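Local coordinates for putative enoyl-CoA hydratase/isomerase (Mycobacterium abscessus, PDB 4MI2), which probably catalyses an isomerisation of a ring-epoxidised phenylacetyl-CoA, as a member of the enoyl-CoA hydratase/isomerase family linked to phenylacetate degradation, at residues B[220-224]-B[235-239]; B[40-45]-B[95-100]; B[53-59]-B[105-110]; B[212-216]-B[239-243]. All coordinates share one frame; numbering follows the deposited sequence. Where two conformers were deposited one is given.

Interaction 1: residues B[220-224]-B[235-239]; sequences LLRRN and REASA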
loop_
_atom_site.group_PDB
_atom_site.type_symbol
_atom_site.label_atom_id
_atom_site.label_comp_id
_atom_site.label_asym_id
_atom_site.label_seq_id
_atom_site.Cartn_x
_atom_site.Cartn_y
_atom_site.Cartn_z
ATOM N N LEU B 220 9.386 -7.820 12.668
ATOM C CA LEU B 220 8.194 -7.076 13.087
ATOM C C LEU B 220 7.456 -6.500 11.888
ATOM O O LEU B 220 6.235 -6.646 11.786
ATOM C CB LEU B 220 8.536 -5.940 14.047
ATOM C CG LEU B 220 8.878 -6.292 15.507
ATOM C CD1 LEU B 220 9.343 -5.025 16.206
ATOM C CD2 LEU B 220 7.708 -6.936 16.252
ATOM N N LEU B 221 8.195 -5.843 10.992
ATOM C CA LEU B 221 7.604 -5.276 9.772
ATOM C C LEU B 221 6.863 -6.331 8.948
ATOM O O LEU B 221 5.751 -6.097 8.482
ATOM C CB LEU B 221 8.674 -4.604 8.903
ATOM C CG LEU B 221 9.207 -3.266 9.420
ATOM C CD1 LEU B 221 10.531 -2.915 8.750
ATOM C CD2 LEU B 221 8.185 -2.161 9.194
ATOM N N ARG B 222 7.470 -7.503 8.800
ATOM C CA ARG B 222 6.857 -8.580 8.015
ATOM C C ARG B 222 5.640 -9.212 8.700
ATOM O O ARG B 222 4.630 -9.454 8.063
ATOM C CB ARG B 222 7.894 -9.650 7.690
ATOM C CG ARG B 222 8.889 -9.220 6.627
ATOM C CD ARG B 222 10.073 -10.159 6.623
ATOM N NE ARG B 222 10.903 -10.034 5.428
ATOM C CZ ARG B 222 11.901 -10.860 5.121
ATOM N NH1 ARG B 222 12.205 -11.875 5.927
ATOM N NH2 ARG B 222 12.597 -10.674 4.005
ATOM N N ARG B 223 5.735 -9.471 9.993
ATOM C CA ARG B 223 4.622 -10.084 10.731
ATOM C C ARG B 223 3.394 -9.170 10.881
ATOM O O ARG B 223 2.249 -9.645 10.877
ATOM C CB ARG B 223 5.085 -10.504 12.130
ATOM C CG ARG B 223 6.038 -11.682 12.164
ATOM C CD ARG B 223 6.352 -12.033 13.610
ATOM N NE ARG B 223 5.317 -12.879 14.212
ATOM C CZ ARG B 223 5.278 -13.237 15.494
ATOM N NH1 ARG B 223 6.204 -12.804 16.353
ATOM N NH2 ARG B 223 4.297 -14.029 15.922
ATOM N N ASN B 224 3.644 -7.870 11.025
ATOM C CA ASN B 224 2.620 -6.917 11.444
ATOM C C ASN B 224 1.957 -6.176 10.297
ATOM O O ASN B 224 1.099 -5.324 10.534
ATOM C CB ASN B 224 3.213 -5.906 12.439
ATOM C CG ASN B 224 3.529 -6.532 13.786
ATOM O OD1 ASN B 224 2.997 -7.585 14.135
ATOM N ND2 ASN B 224 4.387 -5.876 14.558
ATOM N N ARG B 235 3.650 -8.191 20.016
ATOM C CA ARG B 235 4.913 -8.553 19.365
ATOM C C ARG B 235 5.986 -7.481 19.527
ATOM O O ARG B 235 7.155 -7.801 19.730
ATOM C CB ARG B 235 4.691 -8.828 17.878
ATOM C CG ARG B 235 3.880 -10.081 17.609
ATOM C CD ARG B 235 3.254 -10.025 16.231
ATOM N NE ARG B 235 2.310 -11.121 16.009
ATOM C CZ ARG B 235 1.547 -11.231 14.927
ATOM N NH1 ARG B 235 0.721 -12.262 14.801
ATOM N NH2 ARG B 235 1.604 -10.310 13.969
ATOM N N GLU B 236 5.579 -6.218 19.424
ATOM C CA GLU B 236 6.480 -5.089 19.647
ATOM C C GLU B 236 7.030 -5.108 21.070
ATOM O O GLU B 236 8.237 -4.964 21.259
ATOM C CB GLU B 236 5.790 -3.746 19.338
ATOM C CG GLU B 236 5.651 -3.451 17.839
ATOM C CD GLU B 236 4.913 -2.151 17.540
ATOM O OE1 GLU B 236 4.309 -1.565 18.472
ATOM O OE2 GLU B 236 4.929 -1.715 16.364
ATOM N N ALA B 237 6.159 -5.319 22.065
ATOM C CA ALA B 237 6.610 -5.387 23.470
ATOM C C ALA B 237 7.618 -6.512 23.710
ATOM O O ALA B 237 8.605 -6.319 24.405
ATOM C CB ALA B 237 5.433 -5.542 24.417
ATOM N N SER B 238 7.373 -7.690 23.135
ATOM C CA SER B 238 8.283 -8.817 23.342
ATOM C C SER B 238 9.640 -8.555 22.720
ATOM O O SER B 238 10.679 -8.858 23.331
ATOM C CB SER B 238 7.703 -10.110 22.782
ATOM O OG SER B 238 6.575 -10.472 23.548
ATOM N N ALA B 239 9.625 -8.002 21.513
ATOM C CA ALA B 239 10.851 -7.683 20.801
ATOM C C ALA B 239 11.641 -6.591 21.520
ATOM O O ALA B 239 12.858 -6.686 21.630
ATOM C CB ALA B 239 10.541 -7.263 19.368
#

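Interaction 2: residues B[40-45]-B[95-100]; sequences LLQALL and PVLEAL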
loop_
_atom_site.group_PDB
_atom_site.type_symbol
_atom_site.label_atom_id
_atom_site.label_comp_id
_atom_site.label_asym_id
_atom_site.label_seq_id
_atom_site.Cartn_x
_atom_site.Cartn_y
_atom_site.Cartn_z
ATOM N N LEU B 40 23.089 -20.139 -6.749
ATOM C CA LEU B 40 22.440 -19.007 -6.084
ATOM C C LEU B 40 21.739 -19.460 -4.798
ATOM O O LEU B 40 21.879 -18.806 -3.760
ATOM C CB LEU B 40 21.451 -18.306 -7.024
ATOM C CG LEU B 40 20.716 -17.084 -6.461
ATOM C CD1 LEU B 40 21.701 -16.065 -5.908
ATOM C CD2 LEU B 40 19.830 -16.451 -7.528
ATOM N N LEU B 41 21.011 -20.579 -4.873
ATOM C CA LEU B 41 20.366 -21.177 -3.701
ATOM C C LEU B 41 21.366 -21.492 -2.581
ATOM O O LEU B 41 21.131 -21.135 -1.426
ATOM C CB LEU B 41 19.595 -22.443 -4.077
ATOM C CG LEU B 41 18.941 -23.231 -2.928
ATOM C CD1 LEU B 41 17.907 -22.365 -2.219
ATOM C CD2 LEU B 41 18.297 -24.521 -3.434
ATOM N N GLN B 42 22.464 -22.161 -2.927
ATOM C CA GLN B 42 23.508 -22.494 -1.957
ATOM C C GLN B 42 24.136 -21.245 -1.312
ATOM O O GLN B 42 24.411 -21.233 -0.112
ATOM C CB GLN B 42 24.597 -23.344 -2.623
ATOM N N ALA B 43 24.355 -20.199 -2.105
ATOM C CA ALA B 43 24.896 -18.946 -1.576
ATOM C C ALA B 43 23.917 -18.284 -0.591
ATOM O O ALA B 43 24.331 -17.844 0.493
ATOM C CB ALA B 43 25.258 -17.985 -2.699
ATOM N N LEU B 44 22.637 -18.220 -0.952
ATOM C CA LEU B 44 21.615 -17.655 -0.056
ATOM C C LEU B 44 21.434 -18.486 1.226
ATOM O O LEU B 44 21.300 -17.932 2.325
ATOM C CB LEU B 44 20.268 -17.508 -0.779
ATOM C CG LEU B 44 20.229 -16.492 -1.924
ATOM C CD1 LEU B 44 19.039 -16.748 -2.838
ATOM C CD2 LEU B 44 20.205 -15.059 -1.400
ATOM N N LEU B 45 21.432 -19.806 1.097
ATOM C CA LEU B 45 21.364 -20.662 2.287
ATOM C C LEU B 45 22.598 -20.472 3.193
ATOM O O LEU B 45 22.469 -20.387 4.411
ATOM C CB LEU B 45 21.180 -22.133 1.900
ATOM C CG LEU B 45 19.820 -22.482 1.285
ATOM C CD1 LEU B 45 19.790 -23.935 0.825
ATOM C CD2 LEU B 45 18.684 -22.212 2.259
ATOM N N PRO B 95 12.617 -22.319 -4.053
ATOM C CA PRO B 95 13.608 -22.382 -2.958
ATOM C C PRO B 95 14.507 -21.134 -2.838
ATOM O O PRO B 95 14.835 -20.714 -1.724
ATOM C CB PRO B 95 14.451 -23.621 -3.300
ATOM C CG PRO B 95 13.576 -24.459 -4.171
ATOM C CD PRO B 95 12.651 -23.518 -4.908
ATOM N N VAL B 96 14.894 -20.559 -3.974
ATOM C CA VAL B 96 15.696 -19.327 -3.989
ATOM C C VAL B 96 14.988 -18.178 -3.256
ATOM O O VAL B 96 15.589 -17.508 -2.408
ATOM C CB VAL B 96 16.065 -18.914 -5.439
ATOM C CG1 VAL B 96 16.496 -17.456 -5.531
ATOM C CG2 VAL B 96 17.173 -19.809 -5.961
ATOM N N LEU B 97 13.718 -17.960 -3.580
ATOM C CA LEU B 97 12.959 -16.872 -2.974
ATOM C C LEU B 97 12.731 -17.096 -1.482
ATOM O O LEU B 97 12.833 -16.153 -0.695
ATOM C CB LEU B 97 11.638 -16.640 -3.701
ATOM C CG LEU B 97 11.659 -15.675 -4.901
ATOM C CD1 LEU B 97 12.073 -14.279 -4.451
ATOM C CD2 LEU B 97 12.557 -16.171 -6.028
ATOM N N GLU B 98 12.464 -18.341 -1.090
ATOM C CA GLU B 98 12.326 -18.676 0.322
ATOM C C GLU B 98 13.647 -18.488 1.056
ATOM O O GLU B 98 13.663 -17.969 2.169
ATOM C CB GLU B 98 11.794 -20.110 0.515
ATOM C CG GLU B 98 10.480 -20.336 -0.207
ATOM C CD GLU B 98 9.565 -21.343 0.452
ATOM O OE1 GLU B 98 9.486 -22.485 -0.054
ATOM O OE2 GLU B 98 8.890 -20.991 1.453
ATOM N N ALA B 99 14.750 -18.891 0.424
ATOM C CA ALA B 99 16.069 -18.761 1.032
ATOM C C ALA B 99 16.430 -17.290 1.220
ATOM O O ALA B 99 16.986 -16.907 2.245
ATOM C CB ALA B 99 17.118 -19.473 0.193
ATOM N N LEU B 100 16.111 -16.468 0.225
ATOM C CA LEU B 100 16.294 -15.027 0.339
ATOM C C LEU B 100 15.426 -14.488 1.485
ATOM O O LEU B 100 15.913 -13.786 2.371
ATOM C CB LEU B 100 15.966 -14.350 -0.992
ATOM C CG LEU B 100 16.052 -12.826 -1.112
ATOM C CD1 LEU B 100 17.366 -12.258 -0.599
ATOM C CD2 LEU B 100 15.832 -12.411 -2.563
HETATM O O HOH W 1 18.871 -18.284 3.616
#

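Interaction 3: residues B[53-59]-B[105-110]; sequences VRAVVMS and VPVVVA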
loop_
_atom_site.group_PDB
_atom_site.type_symbol
_atom_site.label_atom_id
_atom_site.label_comp_id
_atom_site.label_asym_id
_atom_site.label_seq_id
_atom_site.Cartn_x
_atom_site.Cartn_y
_atom_site.Cartn_z
ATOM N N VAL B 53 27.298 -13.627 9.786
ATOM C CA VAL B 53 26.817 -12.704 8.757
ATOM C C VAL B 53 25.923 -11.630 9.386
ATOM O O VAL B 53 24.975 -11.955 10.094
ATOM C CB VAL B 53 26.071 -13.467 7.638
ATOM C CG1 VAL B 53 25.304 -12.512 6.733
ATOM C CG2 VAL B 53 27.062 -14.297 6.835
ATOM N N ARG B 54 26.243 -10.359 9.147
ATOM C CA ARG B 54 25.478 -9.246 9.736
ATOM C C ARG B 54 24.776 -8.379 8.667
ATOM O O ARG B 54 23.946 -7.519 8.982
ATOM C CB ARG B 54 26.366 -8.403 10.685
ATOM C CG ARG B 54 27.381 -9.232 11.485
ATOM C CD ARG B 54 27.785 -8.782 12.896
ATOM N NE ARG B 54 27.378 -7.449 13.350
ATOM C CZ ARG B 54 28.173 -6.548 13.943
ATOM N NH1 ARG B 54 29.472 -6.775 14.128
ATOM N NH2 ARG B 54 27.667 -5.382 14.345
ATOM N N ALA B 55 25.112 -8.624 7.406
ATOM C CA ALA B 55 24.419 -8.005 6.271
ATOM C C ALA B 55 24.788 -8.753 5.002
ATOM O O ALA B 55 25.811 -9.436 4.950
ATOM C CB ALA B 55 24.778 -6.527 6.134
ATOM N N VAL B 56 23.944 -8.603 3.985
ATOM C CA VAL B 56 24.128 -9.260 2.703
ATOM C C VAL B 56 24.084 -8.211 1.596
ATOM O O VAL B 56 23.273 -7.278 1.638
ATOM C CB VAL B 56 23.035 -10.312 2.456
ATOM C CG1 VAL B 56 23.170 -10.945 1.078
ATOM C CG2 VAL B 56 23.083 -11.374 3.536
ATOM N N VAL B 57 24.973 -8.356 0.620
ATOM C CA VAL B 57 24.929 -7.521 -0.564
ATOM C C VAL B 57 24.886 -8.418 -1.802
ATOM O O VAL B 57 25.706 -9.326 -1.980
ATOM C CB VAL B 57 26.062 -6.464 -0.614
ATOM C CG1 VAL B 57 27.433 -7.080 -0.394
ATOM C CG2 VAL B 57 26.020 -5.680 -1.924
ATOM N N MET B 58 23.888 -8.154 -2.632
ATOM C CA MET B 58 23.653 -8.885 -3.859
ATOM C C MET B 58 24.039 -7.951 -5.017
ATOM O O MET B 58 23.594 -6.805 -5.067
ATOM C CB MET B 58 22.170 -9.276 -3.904
ATOM C CG MET B 58 21.830 -10.574 -4.613
ATOM S SD MET B 58 20.377 -11.409 -3.896
ATOM C CE MET B 58 19.166 -10.076 -3.849
ATOM N N SER B 59 24.899 -8.434 -5.916
ATOM C CA SER B 59 25.320 -7.665 -7.083
ATOM C C SER B 59 25.524 -8.573 -8.287
ATOM O O SER B 59 25.299 -9.779 -8.202
ATOM C CB SER B 59 26.605 -6.878 -6.770
ATOM O OG SER B 59 27.666 -7.746 -6.426
ATOM N N VAL B 105 19.047 -10.882 8.528
ATOM C CA VAL B 105 19.790 -9.621 8.566
ATOM C C VAL B 105 19.454 -8.792 7.326
ATOM O O VAL B 105 18.751 -9.277 6.434
ATOM C CB VAL B 105 21.314 -9.864 8.726
ATOM C CG1 VAL B 105 21.555 -10.861 9.858
ATOM C CG2 VAL B 105 21.955 -10.360 7.440
ATOM N N PRO B 106 19.914 -7.528 7.282
ATOM C CA PRO B 106 19.569 -6.677 6.151
ATOM C C PRO B 106 20.192 -7.132 4.835
ATOM O O PRO B 106 21.335 -7.554 4.816
ATOM C CB PRO B 106 20.114 -5.306 6.565
ATOM C CG PRO B 106 20.144 -5.346 8.063
ATOM C CD PRO B 106 20.545 -6.756 8.369
ATOM N N VAL B 107 19.426 -7.042 3.750
ATOM C CA VAL B 107 19.882 -7.455 2.417
ATOM C C VAL B 107 19.801 -6.254 1.503
ATOM O O VAL B 107 18.746 -5.637 1.394
ATOM C CB VAL B 107 19.000 -8.577 1.830
ATOM C CG1 VAL B 107 19.477 -8.971 0.435
ATOM C CG2 VAL B 107 18.994 -9.784 2.749
ATOM N N VAL B 108 20.923 -5.929 0.867
ATOM C CA VAL B 108 21.047 -4.801 -0.042
ATOM C C VAL B 108 21.315 -5.368 -1.422
ATOM O O VAL B 108 22.020 -6.370 -1.544
ATOM C CB VAL B 108 22.235 -3.907 0.358
ATOM C CG1 VAL B 108 22.275 -2.634 -0.483
ATOM C CG2 VAL B 108 22.173 -3.570 1.842
ATOM N N VAL B 109 20.765 -4.731 -2.462
ATOM C CA VAL B 109 21.021 -5.157 -3.834
ATOM C C VAL B 109 21.421 -3.970 -4.713
ATOM O O VAL B 109 20.868 -2.872 -4.597
ATOM C CB VAL B 109 19.830 -5.948 -4.426
ATOM C CG1 VAL B 109 18.596 -5.070 -4.549
ATOM C CG2 VAL B 109 20.195 -6.579 -5.766
ATOM N N ALA B 110 22.435 -4.203 -5.549
ATOM C CA ALA B 110 22.939 -3.218 -6.503
ATOM C C ALA B 110 22.453 -3.628 -7.883
ATOM O O ALA B 110 22.741 -4.740 -8.330
ATOM C CB ALA B 110 24.462 -3.178 -6.476
#

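Interaction 4: residues B[212-216]-B[239-243]; sequences AAFSE and AQQRL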
loop_
_atom_site.group_PDB
_atom_site.type_symbol
_atom_site.label_atom_id
_atom_site.label_comp_id
_atom_site.label_asym_id
_atom_site.label_seq_id
_atom_site.Cartn_x
_atom_site.Cartn_y
_atom_site.Cartn_z
ATOM N N ALA B 212 21.048 -7.441 15.916
ATOM C CA ALA B 212 19.903 -8.078 16.570
ATOM C C ALA B 212 18.664 -7.198 16.482
ATOM O O ALA B 212 17.562 -7.686 16.256
ATOM C CB ALA B 212 20.204 -8.413 18.016
ATOM N N ALA B 213 18.855 -5.898 16.663
ATOM C CA ALA B 213 17.784 -4.944 16.495
ATOM C C ALA B 213 17.288 -4.927 15.048
ATOM O O ALA B 213 16.093 -4.923 14.802
ATOM C CB ALA B 213 18.246 -3.558 16.923
ATOM N N PHE B 214 18.207 -4.953 14.092
ATOM C CA PHE B 214 17.823 -4.961 12.684
ATOM C C PHE B 214 16.988 -6.192 12.339
ATOM O O PHE B 214 15.970 -6.091 11.643
ATOM C CB PHE B 214 19.062 -4.888 11.774
ATOM C CG PHE B 214 19.754 -3.545 11.772
ATOM C CD1 PHE B 214 21.097 -3.457 11.425
ATOM C CD2 PHE B 214 19.067 -2.362 12.076
ATOM C CE1 PHE B 214 21.752 -2.236 11.392
ATOM C CE2 PHE B 214 19.724 -1.132 12.049
ATOM C CZ PHE B 214 21.069 -1.072 11.710
ATOM N N SER B 215 17.429 -7.343 12.831
ATOM C CA SER B 215 16.712 -8.588 12.603
ATOM C C SER B 215 15.308 -8.558 13.215
ATOM O O SER B 215 14.336 -8.956 12.554
ATOM C CB SER B 215 17.522 -9.774 13.133
ATOM O OG SER B 215 18.771 -9.847 12.464
ATOM N N GLU B 216 15.193 -8.070 14.446
ATOM C CA GLU B 216 13.889 -7.946 15.112
ATOM C C GLU B 216 12.940 -7.008 14.356
ATOM O O GLU B 216 11.793 -7.357 14.108
ATOM C CB GLU B 216 14.063 -7.443 16.556
ATOM C CG GLU B 216 14.730 -8.445 17.488
ATOM C CD GLU B 216 13.773 -9.458 18.085
ATOM O OE1 GLU B 216 12.571 -9.462 17.727
ATOM O OE2 GLU B 216 14.219 -10.257 18.934
ATOM N N ALA B 239 9.625 -8.002 21.513
ATOM C CA ALA B 239 10.851 -7.683 20.801
ATOM C C ALA B 239 11.641 -6.591 21.520
ATOM O O ALA B 239 12.858 -6.686 21.630
ATOM C CB ALA B 239 10.541 -7.263 19.368
ATOM N N GLN B 240 10.954 -5.564 22.006
ATOM C CA GLN B 240 11.628 -4.499 22.744
ATOM C C GLN B 240 12.248 -5.002 24.047
ATOM O O GLN B 240 13.324 -4.541 24.440
ATOM C CB GLN B 240 10.682 -3.332 23.047
ATOM C CG GLN B 240 10.158 -2.595 21.824
ATOM C CD GLN B 240 11.228 -1.842 21.061
ATOM O OE1 GLN B 240 12.111 -2.437 20.447
ATOM N NE2 GLN B 240 11.137 -0.521 21.078
ATOM N N GLN B 241 11.574 -5.940 24.712
ATOM C CA GLN B 241 12.076 -6.477 25.977
ATOM C C GLN B 241 13.354 -7.271 25.729
ATOM O O GLN B 241 14.310 -7.159 26.488
ATOM C CB GLN B 241 11.011 -7.336 26.679
ATOM C CG GLN B 241 11.305 -7.688 28.136
ATOM C CD GLN B 241 10.922 -6.590 29.125
ATOM O OE1 GLN B 241 11.647 -5.598 29.283
ATOM N NE2 GLN B 241 9.792 -6.778 29.828
ATOM N N ARG B 242 13.374 -8.049 24.647
ATOM C CA ARG B 242 14.558 -8.833 24.272
ATOM C C ARG B 242 15.761 -7.945 23.913
ATOM O O ARG B 242 16.918 -8.272 24.235
ATOM C CB ARG B 242 14.248 -9.744 23.090
ATOM C CG ARG B 242 13.414 -10.971 23.420
ATOM C CD ARG B 242 13.398 -11.950 22.247
ATOM N NE ARG B 242 12.743 -11.411 21.052
ATOM C CZ ARG B 242 11.430 -11.461 20.800
ATOM N NH1 ARG B 242 10.585 -12.024 21.658
ATOM N NH2 ARG B 242 10.953 -10.941 19.674
ATOM N N LEU B 243 15.485 -6.828 23.241
ATOM C CA LEU B 243 16.532 -5.889 22.840
ATOM C C LEU B 243 16.982 -5.013 23.998
ATOM O O LEU B 243 18.129 -4.579 24.028
ATOM C CB LEU B 243 16.054 -5.017 21.678
ATOM C CG LEU B 243 15.904 -5.790 20.375
ATOM C CD1 LEU B 243 15.221 -4.929 19.323
ATOM C CD2 LEU B 243 17.264 -6.279 19.900
#

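Interaction 1: residues B[220-224]-B[235-239]
Leu220 is the buried apolar wedge between helix 211-223 and helix 229-244. One of its methyls, CD2, rests 3.6 Å from the carbonyl O of Arg235 and also touches that residue's CB, while the other, CD1, reaches CB of Ala239 at 4.1 Å.

Next to this tight part the side chain of Arg235, extended from CG to NE, runs back across the end of the first helix. Its NH2 donates to OD1 of Asn224 at 3.1 Å, and the bond is nearly straight (163°). The amide lies almost coplanar with the guanidinium and meets it at its edge. The other end of that amide, ND2, bonds to Ser153 of the second subunit, whose OG also bonds to OE2 of Glu236.

The solvent side is looser. There the exposed Arg223, bent at its third torsion (83°), lays its guanidinium flat over that of Arg235, offset, with NH2 of Arg223 3.5 Å from NE of Arg235 and the planes 24° apart. Though alike in charge, the two groups lie flat together while the edge of Arg235 is bonded to Asn224.

The arrangement is that of a helical hairpin in the C-terminal region of a crotonase fold, applied to a neighbouring subunit of the trimer.

Interaction 2: residues B[40-45]-B[95-100]
Leu44 and Ala99 meet side by side where helix 34-49 and helix 87-102 come together, their CB atoms 3.8 Å apart. From there Leu44 divides its two methyls: CD1 passes obliquely over the turn of Val96, 3.6 Å from its carbonyl O and against its CG1, and CD2 goes on to CD1 of Leu100.

One turn earlier Leu41 does similar work. Its CG is anti to the backbone N (chi1 176°), which swings the branch across the gap so that CD1 lies 3.5 Å from the carbonyl O of Pro95 and 3.8 Å from CB of Ala99. CB of Leu41 meets CG2 of Val96, whose other methyl, CG1, is reached by CD2 of Leu40 at 4.0 Å. On the more exposed side, CD2 of Leu45 closes over the methyl of Ala99, which is thereby touched by three leucines.

These contacts depend on backbones that run nearly parallel, at 17°, with axes 8.8 Å apart; the small Ala99 allows Leu44 to draw in close. Toward the C-terminal end of the contact a water joins the two helices, donating to the carbonyl O of Leu44 at 2.8 Å and to that of Ala99 at 2.7 Å.

Further out, the leucine face is closed by other elements of the chain. Leu40 and Leu44 pack on Ile21 of strand 18-23, and Leu40, Val96 and Leu100 converge on Leu122 of helix 118-124, so the apolar side of the helix pair packs on both a strand of the main sheet and a third helix.

Interaction 3: residues B[53-59]-B[105-110]
Val56 and Met58 pair with Val107 and Val109 as neighbours in two parallel strands of the main crotonase sheet. The strands are parallel neighbours and the chain between them is largely helical, as in a beta-alpha-beta crossover, near the centre of the chain.

Four backbone hydrogen bonds form the ladder. Val56 N donates to Pro106 O, and Val56 O accepts from Val108 N at 2.8 Å; Met58 N then donates to Val108 O, and Met58 O accepts from Ala110 N at 2.9 Å. Val56 and Met58 therefore spend both their N and O on this neighbour, whereas Ala55, Val57 and Ser59 between them bond to strand 18-23 on the other side. Longer CA-H...O contacts fill in the same ladder, such as Val57 CA to Val108 O at 3.3 Å.

Apolar packing divides between the two faces. On the face of Val56, Met58, Val107 and Val109, CB of Val56 meets CG2 of Val107 at 4.1 Å, and Met58, bent at its second and third torsions, brings CE round to CG2 of Val109. On the opposite face Val57 packs against Asn200 and Ala203 of helix 195-207.

Ahead of the strands the loops also touch. The guanidinium of Arg54 is hydrogen-bonded to Thr211, Gly209 and Phe264, but its carbonyl O lies 3.5 Å from CD of Pro106. Val105 places CG2 between its own backbone N and carbonyl carbon (chi1 -48° for CG1), so that this methyl sits 3.6 Å from Ala55 N and 4.0 Å from CG1 of Val53.

Interaction 4: residues B[212-216]-B[239-243]
Glu216 and Arg242 meet between two antiparallel helices and form a side-on, two-pronged salt bridge. The guanidinium offers its NE edge: NE donates to OE2 at 2.8 Å and NH2 to OE1 at 2.9 Å, so each carboxylate oxygen has its own partner, both met on the syn side. Both bonds are nearly straight, at 171°, and both oxygens lie close to the plane of the guanidinium, although the two planes are turned 22° from each other. The two side chains cross at about a right angle. Glu216 bends at its second torsion (-84°), and Arg242 at its third, which brings the carboxylate round to the NE side. Two bonds to separate oxygens fix the rotation of both groups, and the pairing would be expected to stabilise the charge on each.

OE1 of Glu216 also lies 3.4 Å from CB of Ala239, one turn before Arg242.

Leu243 lies beside the ionic pair and packs against the aliphatic part of the same glutamate. It slides past Glu216 in the opposite sense, CD1 touching CB of Glu216 at 3.9 Å, while CD2 presses on the backbone N of Ala213 at 3.6 Å and reaches CB of Ala212 at 4.1 Å. Aliphatic carbons of the glutamate thus line the apolar part while its oxygens hold Arg242.

Gln240 and Gln241 hydrogen-bond to the second subunit, Gln240 to Ala147 and Asp149. With axes 10.5 Å apart, this is an antiparallel helical pair in the C-terminal region of a crotonase-family trimer, salt-bridged on one flank and with Leu243 packed between the helices.

Interactions 1 and 4 are two levels of one helical hairpin: they share Ala239, their centres lie 9 Å apart, and both touch the second subunit. Interactions 2 and 3 alternate along the chain and meet directly, CD1 of Leu100 packing on CG1 of Val107 at 4.0 Å, so the helix pair lies against the sheet core. The hairpin joins that core through CG of Pro106 and CB of Phe214, 3.9 Å apart, between interactions 3 and 4. Interaction 1 stands farther off, its centre about 22 Å from that of interaction 3. By analogy with other crotonases, the oxyanion hole would form beyond the C-terminal ends of the strands in interaction 3.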